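Beta-n-acetylhexosaminidase (Streptococcus pneumoniae, PDB 4AZC) probably cleaves terminal N-acetylhexosamine residues from glycans, as a family 20 glycoside hydrolase with a TIM-barrel catalytic module. Local coordinates at residues A114-G119 and G180-A185; F227-Y232 and S248-G253. One frame throughout, in Å; residues are numbered along the deposited sequence.

Overall arrangement
The catalytic domain curls its parallel strands into a TIM barrel, and both contacts sit at the C-terminal ends of neighbouring strands, where the ligand binds. From the N terminus, strand 110-117 ends in the first half of contact 1; the chain then runs through helix 153-170 and strand 176-180 before 180-185 closes that loop. Helix 203-219 and strand 223-227 follow, and contact 2 joins 227-232 to 248-253 across a short loop without helix. The two contacts follow in series, neither nested nor crossed. They meet where Gly180 O lies 2.9 Å from Phe227 N, a probable hydrogen bond, and both touch the thiazolidine ligand.

Contact 1: residues A114-G119 and G180-A185; sequences AINSPG and GTDEYA. With NGW ((2S,3aR,5R,6S,7R,7aR)-5-(hydroxymethyl)-2-methyl-2,3a,5,6,7,7a-hexahydro-1H-pyrano[3,2-d][1,3]thiazole-6,7-diol), chain K.
At the C-terminal mouth of the TIM barrel, where strand 110-117 runs beside the end of strand 176-180, Asn116 reaches across to Asp182 in the ligand site. Asn116 ND2 donates to Asp182 OD1 over 2.7 Å, on the syn lone pair; the amide and carboxylate are nearly coplanar, 24° apart, and the bond is fairly straight at 164°. The other carboxylate oxygen, Asp182 OD2, accepts from the ligand N2 at 2.7 Å. Asn116 is thus a second-shell residue: it holds OD1 and so probably helps fix the carboxylate's rotation, while OD2 takes the ligand N-H. Glu183 OE1 adds a weak, 3.4 Å bond from the same ligand N2 and is also bonded to His120.

The amide's other end faces the backbone. Asn116 OD1 takes a weak bond from Thr181 N, which also makes a weak bond to Ser117 O, and a water links Asn116 OD1, Asp182 O and, weakly, Gly119 N. Farther out, the cis proline Pro118 brings its CG to the edge of the Tyr184 ring, 3.7 Å from CD1. With CG of Tyr184 anti to its own backbone N (chi1 -167°), the ring extends to meet it. Neighbouring Asp182 and Glu183 after strand 176-180 are consistent with the Asp-Glu pair of family 20 enzymes, which work by substrate-assisted catalysis.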
loop_
_atom_site.group_PDB
_atom_site.type_symbol
_atom_site.label_atom_id
_atom_site.label_comp_id
_atom_site.label_asym_id
_atom_site.label_seq_id
_atom_site.Cartn_x
_atom_site.Cartn_y
_atom_site.Cartn_z
ATOM N N ALA B 114 -5.225 0.196 -1.268
ATOM C CA ALA B 114 -5.813 -0.213 -0.005
ATOM C C ALA B 114 -7.132 0.526 0.231
ATOM O O ALA B 114 -7.177 1.768 0.226
ATOM C CB ALA B 114 -4.845 0.047 1.155
ATOM N N ILE B 115 -8.201 -0.240 0.416
ATOM C CA ILE B 115 -9.487 0.311 0.833
ATOM C C ILE B 115 -9.861 -0.406 2.127
ATOM O O ILE B 115 -10.209 -1.586 2.098
ATOM C CB ILE B 115 -10.598 0.100 -0.224
ATOM C CG1 ILE B 115 -10.163 0.553 -1.628
ATOM C CG2 ILE B 115 -11.895 0.794 0.224
ATOM C CD1 ILE B 115 -10.444 2.010 -1.985
ATOM N N ASN B 116 -9.784 0.310 3.249
ATOM C CA ASN B 116 -9.920 -0.279 4.594
ATOM C C ASN B 116 -11.368 -0.511 5.056
ATOM O O ASN B 116 -12.260 0.307 4.797
ATOM C CB ASN B 116 -9.188 0.603 5.630
ATOM C CG ASN B 116 -8.467 -0.207 6.709
ATOM O OD1 ASN B 116 -8.873 -1.325 7.060
ATOM N ND2 ASN B 116 -7.391 0.361 7.245
ATOM N N SER B 117 -11.568 -1.630 5.752
ATOM C CA SER B 117 -12.818 -2.005 6.432
ATOM C C SER B 117 -12.494 -3.285 7.221
ATOM O O SER B 117 -11.518 -3.955 6.901
ATOM C CB SER B 117 -13.976 -2.226 5.437
ATOM O OG SER B 117 -13.844 -3.449 4.733
ATOM N N PRO B 118 -13.286 -3.629 8.268
ATOM C CA PRO B 118 -14.445 -2.940 8.828
ATOM C C PRO B 118 -14.079 -1.838 9.823
ATOM O O PRO B 118 -14.972 -1.228 10.404
ATOM C CB PRO B 118 -15.197 -4.070 9.535
ATOM C CG PRO B 118 -14.099 -4.958 10.024
ATOM C CD PRO B 118 -13.040 -4.911 8.952
ATOM N N GLY B 119 -12.786 -1.593 10.026
ATOM C CA GLY B 119 -12.333 -0.431 10.815
ATOM C C GLY B 119 -11.864 0.677 9.882
ATOM O O GLY B 119 -11.964 0.550 8.658
ATOM N N GLY B 180 -7.192 -4.381 4.356
ATOM C CA GLY B 180 -6.906 -3.839 5.681
ATOM C C GLY B 180 -7.230 -4.728 6.872
ATOM O O GLY B 180 -6.446 -5.602 7.228
ATOM N N THR B 181 -8.388 -4.467 7.481
ATOM C CA THR B 181 -8.895 -5.142 8.700
ATOM C C THR B 181 -8.166 -4.827 10.017
ATOM O O THR B 181 -8.421 -5.461 11.051
ATOM C CB THR B 181 -9.114 -6.681 8.526
ATOM O OG1 THR B 181 -7.855 -7.367 8.458
ATOM C CG2 THR B 181 -9.948 -6.983 7.268
ATOM N N ASP B 182 -7.290 -3.832 9.995
ATOM C CA ASP B 182 -6.541 -3.460 11.188
ATOM C C ASP B 182 -7.394 -2.707 12.209
ATOM O O ASP B 182 -8.397 -2.063 11.862
ATOM C CB ASP B 182 -5.296 -2.632 10.820
ATOM C CG ASP B 182 -5.637 -1.271 10.250
ATOM O OD1 ASP B 182 -6.399 -1.211 9.265
ATOM O OD2 ASP B 182 -5.119 -0.254 10.776
ATOM N N GLU B 183 -6.987 -2.812 13.471
ATOM C CA GLU B 183 -7.545 -1.998 14.571
ATOM C C GLU B 183 -9.092 -1.876 14.634
ATOM O O GLU B 183 -9.628 -0.753 14.662
ATOM C CB GLU B 183 -6.868 -0.604 14.586
ATOM C CG GLU B 183 -5.358 -0.652 14.885
ATOM C CD GLU B 183 -4.654 0.707 14.857
ATOM O OE1 GLU B 183 -5.021 1.600 14.052
ATOM O OE2 GLU B 183 -3.701 0.875 15.647
ATOM N N TYR B 184 -9.800 -3.013 14.669
ATOM C CA TYR B 184 -11.267 -3.031 14.871
ATOM C C TYR B 184 -11.707 -2.185 16.068
ATOM O O TYR B 184 -11.159 -2.321 17.166
ATOM C CB TYR B 184 -11.830 -4.466 15.027
ATOM C CG TYR B 184 -13.357 -4.504 14.916
ATOM C CD1 TYR B 184 -13.982 -4.632 13.674
ATOM C CD2 TYR B 184 -14.166 -4.363 16.042
ATOM C CE1 TYR B 184 -15.380 -4.637 13.550
ATOM C CE2 TYR B 184 -15.570 -4.360 15.936
ATOM C CZ TYR B 184 -16.168 -4.497 14.687
ATOM O OH TYR B 184 -17.548 -4.492 14.563
ATOM N N ALA B 185 -12.689 -1.309 15.828
ATOM C CA ALA B 185 -13.296 -0.424 16.839
ATOM C C ALA B 185 -12.379 0.145 17.939
ATOM O O ALA B 185 -12.796 0.228 19.105
ATOM C CB ALA B 185 -14.528 -1.101 17.462
HETATM O O4 NGW K . -1.808 5.480 11.126
HETATM C C4 NGW K . -1.744 4.365 12.004
HETATM C C3 NGW K . -2.462 3.179 11.374
HETATM C C5 NGW K . -0.276 4.005 12.243
HETATM O O3 NGW K . -3.821 3.534 11.096
HETATM C C2 NGW K . -2.380 1.952 12.319
HETATM N N2 NGW K . -2.801 0.705 11.634
HETATM C C1 NGW K . -0.930 1.691 12.799
HETATM C C7 NGW K . -1.811 0.358 10.598
HETATM C C8 NGW K . -1.897 -1.138 10.303
HETATM S S1 NGW K . -0.211 0.825 11.346
HETATM O O5 NGW K . -0.228 2.923 13.194
HETATM C C6 NGW K . 0.520 5.194 12.822
HETATM O O6 NGW K . -0.085 5.639 14.044
HETATM O O HOH W 1 -9.873 -1.997 9.544
#

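Contact 2: residues F227-Y232 and S248-G253; sequences FNDGFY and SYWSKG. With NGW ((2S,3aR,5R,6S,7R,7aR)-5-(hydroxymethyl)-2-methyl-2,3a,5,6,7,7a-hexahydro-1H-pyrano[3,2-d][1,3]thiazole-6,7-diol), chain K.
Asn228 stands just past the end of strand 223-227, at the C-terminal rim of the TIM barrel, and its side chain ties this strand's loop to the end of strand 246-249. Its CB lies 3.3 Å from Tyr249 CD2. One bond on, CG sits over a face of the Tyr249 ring, toward the rim, and the amide stacks there with its plane only 17° from the ring's. The two ends of the amide then grip the backbone of two successive residues. Asn228 OD1 accepts from Trp250 N at 3.0 Å, the donor lying above the carbonyl plane, while ND2 passes over the tyrosine ring to donate to Ser251 O, also at 3.0 Å. A chi1 of 63° puts CG between the backbone N and carbonyl carbon, which aims the amide along the 249-251 backbone. Tyr249 is anchored beyond the ring by its hydroxyl, bonded to Ala260 O.

One residue earlier in the first segment, Phe227 pairs in parallel with Ser248, with a weak bond from Asn228 N to Ser248 O, and Phe227 CD1 packs on Ser248 OG, which is itself bonded to Thr275. Two rings of this contact line the ligand pocket. The methyl carbon C8 sits over the centre of the Phe227 ring, 3.5 Å above its plane, and also meets a face of the Trp250 indole, with the ligand S1 lying over that same face. Asp229 helps set the rotation of the indole from its edge: in the ring plane, Trp250 NE1 donates to the syn lone pair of Asp229 OD1 at 2.8 Å, while Asp229 OD2 bonds the hydroxyl of Tyr257.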
loop_
_atom_site.group_PDB
_atom_site.type_symbol
_atom_site.label_atom_id
_atom_site.label_comp_id
_atom_site.label_asym_id
_atom_site.label_seq_id
_atom_site.Cartn_x
_atom_site.Cartn_y
_atom_site.Cartn_z
ATOM N N PHE B 227 -3.716 -6.379 6.948
ATOM C CA PHE B 227 -2.820 -6.231 8.112
ATOM C C PHE B 227 -3.009 -7.414 9.060
ATOM O O PHE B 227 -4.008 -8.121 8.986
ATOM C CB PHE B 227 -3.021 -4.890 8.819
ATOM C CG PHE B 227 -2.738 -3.702 7.941
ATOM C CD1 PHE B 227 -1.432 -3.411 7.538
ATOM C CD2 PHE B 227 -3.772 -2.886 7.504
ATOM C CE1 PHE B 227 -1.161 -2.324 6.719
ATOM C CE2 PHE B 227 -3.516 -1.787 6.685
ATOM C CZ PHE B 227 -2.209 -1.506 6.287
ATOM N N ASN B 228 -2.038 -7.647 9.934
ATOM C CA ASN B 228 -2.019 -8.873 10.739
ATOM C C ASN B 228 -2.991 -8.903 11.904
ATOM O O ASN B 228 -3.353 -9.994 12.377
ATOM C CB ASN B 228 -0.603 -9.149 11.264
ATOM C CG ASN B 228 -0.091 -8.048 12.196
ATOM O OD1 ASN B 228 0.395 -7.020 11.744
ATOM N ND2 ASN B 228 -0.156 -8.295 13.495
ATOM N N ASP B 229 -3.389 -7.715 12.370
ATOM C CA ASP B 229 -4.150 -7.539 13.622
ATOM C C ASP B 229 -5.205 -8.606 13.912
ATOM O O ASP B 229 -5.180 -9.251 14.964
ATOM C CB ASP B 229 -4.832 -6.169 13.641
ATOM C CG ASP B 229 -3.851 -5.022 13.513
ATOM O OD1 ASP B 229 -2.975 -5.082 12.620
ATOM O OD2 ASP B 229 -3.974 -4.054 14.295
ATOM N N GLY B 230 -6.129 -8.774 12.972
ATOM C CA GLY B 230 -7.307 -9.601 13.189
ATOM C C GLY B 230 -7.084 -11.083 12.969
ATOM O O GLY B 230 -7.954 -11.887 13.276
ATOM N N PHE B 231 -5.918 -11.452 12.443
ATOM C CA PHE B 231 -5.655 -12.852 12.116
ATOM C C PHE B 231 -5.168 -13.658 13.318
ATOM O O PHE B 231 -4.164 -13.313 13.943
ATOM C CB PHE B 231 -4.683 -12.957 10.942
ATOM C CG PHE B 231 -5.318 -12.659 9.613
ATOM C CD1 PHE B 231 -5.555 -11.342 9.218
ATOM C CD2 PHE B 231 -5.700 -13.698 8.762
ATOM C CE1 PHE B 231 -6.160 -11.057 7.988
ATOM C CE2 PHE B 231 -6.305 -13.429 7.519
ATOM C CZ PHE B 231 -6.538 -12.106 7.134
ATOM N N TYR B 232 -5.902 -14.725 13.636
ATOM C CA TYR B 232 -5.552 -15.658 14.713
ATOM C C TYR B 232 -5.167 -14.963 16.014
ATOM O O TYR B 232 -4.105 -15.229 16.597
ATOM C CB TYR B 232 -4.447 -16.612 14.243
ATOM C CG TYR B 232 -4.953 -17.564 13.201
ATOM C CD1 TYR B 232 -5.616 -18.727 13.577
ATOM C CD2 TYR B 232 -4.823 -17.279 11.837
ATOM C CE1 TYR B 232 -6.117 -19.598 12.629
ATOM C CE2 TYR B 232 -5.319 -18.161 10.878
ATOM C CZ TYR B 232 -5.964 -19.313 11.296
ATOM O OH TYR B 232 -6.468 -20.197 10.384
ATOM N N SER B 248 0.386 -8.128 5.809
ATOM C CA SER B 248 1.200 -6.962 6.143
ATOM C C SER B 248 1.395 -6.954 7.670
ATOM O O SER B 248 0.500 -6.544 8.424
ATOM C CB SER B 248 0.531 -5.670 5.653
ATOM O OG SER B 248 1.323 -4.529 5.940
ATOM N N TYR B 249 2.548 -7.455 8.120
ATOM C CA TYR B 249 2.813 -7.590 9.558
ATOM C C TYR B 249 3.611 -6.410 10.085
ATOM O O TYR B 249 4.746 -6.208 9.674
ATOM C CB TYR B 249 3.526 -8.908 9.897
ATOM C CG TYR B 249 3.383 -9.247 11.373
ATOM C CD1 TYR B 249 4.096 -8.539 12.351
ATOM C CD2 TYR B 249 2.515 -10.243 11.789
ATOM C CE1 TYR B 249 3.957 -8.835 13.705
ATOM C CE2 TYR B 249 2.367 -10.545 13.151
ATOM C CZ TYR B 249 3.082 -9.836 14.093
ATOM O OH TYR B 249 2.925 -10.134 15.419
ATOM N N TRP B 250 3.019 -5.659 11.016
ATOM C CA TRP B 250 3.608 -4.403 11.504
ATOM C C TRP B 250 3.872 -4.355 13.007
ATOM O O TRP B 250 4.693 -3.571 13.457
ATOM C CB TRP B 250 2.736 -3.195 11.098
ATOM C CG TRP B 250 1.434 -3.117 11.828
ATOM C CD1 TRP B 250 0.306 -3.861 11.580
ATOM C CD2 TRP B 250 1.110 -2.254 12.928
ATOM N NE1 TRP B 250 -0.692 -3.515 12.458
ATOM C CE2 TRP B 250 -0.229 -2.529 13.294
ATOM C CE3 TRP B 250 1.821 -1.279 13.641
ATOM C CZ2 TRP B 250 -0.872 -1.859 14.342
ATOM C CZ3 TRP B 250 1.178 -0.614 14.689
ATOM C CH2 TRP B 250 -0.155 -0.907 15.023
ATOM N N SER B 251 3.167 -5.170 13.782
ATOM C CA SER B 251 3.299 -5.129 15.242
ATOM C C SER B 251 2.625 -6.337 15.876
ATOM O O SER B 251 1.643 -6.853 15.339
ATOM C CB SER B 251 2.656 -3.846 15.789
ATOM O OG SER B 251 2.647 -3.838 17.203
ATOM N N LYS B 252 3.150 -6.793 17.012
ATOM C CA LYS B 252 2.463 -7.826 17.786
ATOM C C LYS B 252 1.545 -7.211 18.848
ATOM O O LYS B 252 1.036 -7.912 19.727
ATOM C CB LYS B 252 3.463 -8.804 18.420
ATOM C CG LYS B 252 2.806 -10.140 18.866
ATOM C CD LYS B 252 3.802 -11.190 19.331
ATOM C CE LYS B 252 4.578 -10.753 20.555
ATOM N NZ LYS B 252 5.336 -11.943 21.040
ATOM N N GLY B 253 1.339 -5.901 18.758
ATOM C CA GLY B 253 0.477 -5.181 19.691
ATOM C C GLY B 253 1.177 -4.710 20.963
ATOM O O GLY B 253 2.397 -4.505 20.996
HETATM O O4 NGW K . -1.808 5.480 11.126
HETATM C C4 NGW K . -1.744 4.365 12.004
HETATM C C3 NGW K . -2.462 3.179 11.374
HETATM C C5 NGW K . -0.276 4.005 12.243
HETATM O O3 NGW K . -3.821 3.534 11.096
HETATM C C2 NGW K . -2.380 1.952 12.319
HETATM N N2 NGW K . -2.801 0.705 11.634
HETATM C C1 NGW K . -0.930 1.691 12.799
HETATM C C7 NGW K . -1.811 0.358 10.598
HETATM C C8 NGW K . -1.897 -1.138 10.303
HETATM S S1 NGW K . -0.211 0.825 11.346
HETATM O O5 NGW K . -0.228 2.923 13.194
HETATM C C6 NGW K . 0.520 5.194 12.822
HETATM O O6 NGW K . -0.085 5.639 14.044
#